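Long-range contact in TqaA (Penicillium aethiopicum, PDB 5EJD), which is a nonribosomal peptide synthetase whose T3 carrier domain, the part here, probably holds intermediates on a phosphopantetheine arm: residues A8-W16 and H65-S73. Sequence-based numbering, arbitrary orientation.
Sequences AERELANIW and HPVLSELAS
Leu68 and Trp16 form the heart of an apolar contact between helices 7-20 and 68-74. Methyl CD1 of Leu68 stands over one face of the indole, 4.0 Å from the centroid of the six-membered ring and 10° off its normal, a CH-pi contact, while Leu68 CB lies 3.8 Å from Trp16 CH2 on the same ring. Phe33, outside the two segments, meets the same indole edge-to-face. As a knob in a hole, Leu68 fits among Glu9, Leu12, Ala13 and Trp16; its CG, anti to the backbone N (chi1 -163°), directs CD2 to the backbone O of Glu9 and CD1 to Ala13. With an alanine in place of Trp16, Leu68 CD1 would probably lose the ring face it rests on, and a gap would be likely to open beside the start of helix 68-74.

Leu12 and Leu71 meet at about a right angle, their CD2 methyls 3.8 Å apart, and Ala8 CB faces Ala72 CB at 4.0 Å where the two backbones come closest. These residues join the first and last helices of the small helical carrier-protein fold; the axes of 8-16 and 68-73 approach to 9.0 Å, with 116° between their N-to-C directions. The side chain of Ser40, which carries the phosphopantetheine, is about 12 Å from that of Pro66.

The polar link between the segments runs through a water. Glu9 reaches out with an extended chain beyond CG, which passes Ala72 CB at 3.8 Å, and its OE2 accepts from the water, 2.6 Å away, that also donates to Ser69 O. OE1 of the same carboxylate is bonded to Ser5 N, so both its oxygens are engaged.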
loop_
_atom_site.group_PDB
_atom_site.type_symbol
_atom_site.label_atom_id
_atom_site.label_comp_id
_atom_site.label_asym_id
_atom_site.label_seq_id
_atom_site.Cartn_x
_atom_site.Cartn_y
_atom_site.Cartn_z
ATOM N N ALA B 8 9.745 6.656 -29.651
ATOM C CA ALA B 8 9.766 6.080 -28.335
ATOM C C ALA B 8 10.293 7.109 -27.289
ATOM O O ALA B 8 9.745 7.198 -26.196
ATOM C CB ALA B 8 10.616 4.811 -28.314
ATOM N N GLU B 9 11.329 7.870 -27.640
ATOM C CA GLU B 9 11.847 8.890 -26.752
ATOM C C GLU B 9 10.791 9.940 -26.500
ATOM O O GLU B 9 10.616 10.377 -25.373
ATOM C CB GLU B 9 13.144 9.504 -27.275
ATOM C CG GLU B 9 14.311 8.520 -27.343
ATOM C CD GLU B 9 15.670 9.170 -27.674
ATOM O OE1 GLU B 9 15.729 10.330 -28.151
ATOM O OE2 GLU B 9 16.701 8.478 -27.497
ATOM N N ARG B 10 10.046 10.330 -27.515
ATOM C CA ARG B 10 9.007 11.326 -27.315
ATOM C C ARG B 10 7.909 10.830 -26.415
ATOM O O ARG B 10 7.412 11.590 -25.587
ATOM C CB ARG B 10 8.390 11.797 -28.653
ATOM C CG ARG B 10 9.310 12.699 -29.464
ATOM C CD ARG B 10 8.777 13.089 -30.836
ATOM N NE ARG B 10 9.962 13.316 -31.659
ATOM C CZ ARG B 10 10.462 12.469 -32.556
ATOM N NH1 ARG B 10 9.850 11.328 -32.845
ATOM N NH2 ARG B 10 11.576 12.790 -33.188
ATOM N N GLU B 11 7.443 9.613 -26.654
ATOM C CA GLU B 11 6.305 9.111 -25.895
ATOM C C GLU B 11 6.737 8.949 -24.430
ATOM O O GLU B 11 6.001 9.284 -23.514
ATOM C CB GLU B 11 5.615 7.830 -26.455
ATOM C CG GLU B 11 4.142 8.075 -26.818
ATOM C CD GLU B 11 3.190 8.665 -25.742
ATOM O OE1 GLU B 11 3.415 8.734 -24.499
ATOM O OE2 GLU B 11 2.107 9.070 -26.196
ATOM N N LEU B 12 7.954 8.475 -24.234
ATOM C CA LEU B 12 8.497 8.306 -22.898
ATOM C C LEU B 12 8.685 9.620 -22.130
ATOM O O LEU B 12 8.423 9.691 -20.937
ATOM C CB LEU B 12 9.821 7.580 -23.014
ATOM C CG LEU B 12 10.349 6.984 -21.752
ATOM C CD1 LEU B 12 9.341 5.998 -21.165
ATOM C CD2 LEU B 12 11.680 6.302 -22.089
ATOM N N ALA B 13 9.070 10.668 -22.834
ATOM C CA ALA B 13 9.229 11.950 -22.222
ATOM C C ALA B 13 7.903 12.496 -21.737
ATOM O O ALA B 13 7.811 13.129 -20.685
ATOM C CB ALA B 13 9.849 12.923 -23.214
ATOM N N ASN B 14 6.873 12.312 -22.539
ATOM C CA ASN B 14 5.561 12.696 -22.126
ATOM C C ASN B 14 5.124 11.959 -20.869
ATOM O O ASN B 14 4.449 12.507 -20.005
ATOM C CB ASN B 14 4.611 12.485 -23.266
ATOM C CG ASN B 14 3.236 13.043 -22.991
ATOM O OD1 ASN B 14 3.089 14.159 -22.480
ATOM N ND2 ASN B 14 2.214 12.264 -23.308
ATOM N N ILE B 15 5.457 10.696 -20.801
ATOM C CA ILE B 15 5.126 9.908 -19.631
ATOM C C ILE B 15 5.872 10.450 -18.395
ATOM O O ILE B 15 5.281 10.591 -17.327
ATOM C CB ILE B 15 5.481 8.434 -19.872
ATOM C CG1 ILE B 15 4.451 7.829 -20.817
ATOM C CG2 ILE B 15 5.518 7.651 -18.570
ATOM C CD1 ILE B 15 4.872 6.490 -21.342
ATOM N N TRP B 16 7.158 10.732 -18.542
ATOM C CA TRP B 16 7.914 11.265 -17.418
ATOM C C TRP B 16 7.351 12.604 -16.990
ATOM O O TRP B 16 7.291 12.920 -15.810
ATOM C CB TRP B 16 9.362 11.445 -17.813
ATOM C CG TRP B 16 10.139 10.193 -17.884
ATOM C CD1 TRP B 16 9.673 8.948 -18.102
ATOM C CD2 TRP B 16 11.559 10.081 -17.805
ATOM N NE1 TRP B 16 10.722 8.048 -18.162
ATOM C CE2 TRP B 16 11.888 8.729 -17.970
ATOM C CE3 TRP B 16 12.578 10.993 -17.555
ATOM C CZ2 TRP B 16 13.174 8.272 -17.905
ATOM C CZ3 TRP B 16 13.878 10.537 -17.510
ATOM C CH2 TRP B 16 14.165 9.195 -17.690
ATOM N N HIS B 65 18.028 0.850 -16.608
ATOM C CA HIS B 65 18.248 1.845 -17.644
ATOM C C HIS B 65 17.614 3.165 -17.299
ATOM O O HIS B 65 16.629 3.584 -17.888
ATOM C CB HIS B 65 17.713 1.326 -18.948
ATOM C CG HIS B 65 18.421 0.112 -19.401
ATOM N ND1 HIS B 65 17.830 -1.135 -19.426
ATOM C CD2 HIS B 65 19.721 -0.060 -19.742
ATOM C CE1 HIS B 65 18.733 -2.020 -19.797
ATOM N NE2 HIS B 65 19.884 -1.389 -19.995
ATOM N N PRO B 66 18.190 3.838 -16.308
ATOM C CA PRO B 66 17.608 5.070 -15.758
ATOM C C PRO B 66 17.615 6.266 -16.713
ATOM O O PRO B 66 16.899 7.236 -16.467
ATOM C CB PRO B 66 18.501 5.364 -14.551
ATOM C CG PRO B 66 19.814 4.752 -14.904
ATOM C CD PRO B 66 19.489 3.517 -15.694
ATOM N N VAL B 67 18.408 6.201 -17.777
ATOM C CA VAL B 67 18.522 7.317 -18.705
ATOM C C VAL B 67 17.480 7.157 -19.789
ATOM O O VAL B 67 17.296 6.054 -20.332
ATOM C CB VAL B 67 19.948 7.399 -19.297
ATOM C CG1 VAL B 67 20.000 8.379 -20.463
ATOM C CG2 VAL B 67 20.930 7.830 -18.227
ATOM N N LEU B 68 16.818 8.253 -20.149
ATOM C CA LEU B 68 15.657 8.170 -21.038
ATOM C C LEU B 68 15.943 7.455 -22.346
ATOM O O LEU B 68 15.217 6.534 -22.723
ATOM C CB LEU B 68 15.094 9.538 -21.323
ATOM C CG LEU B 68 13.673 9.573 -21.890
ATOM C CD1 LEU B 68 13.013 10.880 -21.527
ATOM C CD2 LEU B 68 13.645 9.430 -23.387
ATOM N N SER B 69 16.987 7.871 -23.043
ATOM C CA SER B 69 17.308 7.293 -24.339
ATOM C C SER B 69 17.559 5.799 -24.224
ATOM O O SER B 69 17.145 5.053 -25.105
ATOM C CB SER B 69 18.525 7.996 -24.975
ATOM O OG SER B 69 19.674 7.845 -24.169
ATOM N N GLU B 70 18.254 5.368 -23.173
ATOM C CA GLU B 70 18.504 3.936 -22.949
ATOM C C GLU B 70 17.255 3.142 -22.626
ATOM O O GLU B 70 17.074 2.040 -23.116
ATOM C CB GLU B 70 19.480 3.738 -21.849
ATOM C CG GLU B 70 20.920 4.116 -22.140
ATOM C CD GLU B 70 21.760 3.603 -20.909
ATOM O OE1 GLU B 70 21.360 3.789 -19.712
ATOM O OE2 GLU B 70 22.767 2.887 -21.057
ATOM N N LEU B 71 16.348 3.743 -21.870
ATOM C CA LEU B 71 15.096 3.092 -21.569
ATOM C C LEU B 71 14.222 2.962 -22.815
ATOM O O LEU B 71 13.491 1.979 -22.976
ATOM C CB LEU B 71 14.331 3.847 -20.456
ATOM C CG LEU B 71 12.957 3.308 -20.040
ATOM C CD1 LEU B 71 13.048 1.888 -19.511
ATOM C CD2 LEU B 71 12.346 4.203 -19.004
ATOM N N ALA B 72 14.257 3.971 -23.671
ATOM C CA ALA B 72 13.477 3.915 -24.915
ATOM C C ALA B 72 13.883 2.793 -25.856
ATOM O O ALA B 72 13.040 2.289 -26.574
ATOM C CB ALA B 72 13.535 5.254 -25.614
ATOM N N SER B 73 15.167 2.422 -25.889
ATOM C CA SER B 73 15.597 1.245 -26.660
ATOM C C SER B 73 15.072 -0.066 -26.175
ATOM O O SER B 73 14.785 -0.925 -26.978
ATOM C CB SER B 73 17.103 1.025 -26.592
ATOM O OG SER B 73 17.771 2.223 -26.797
HETATM O O HOH W 1 16.332 5.901 -27.843
#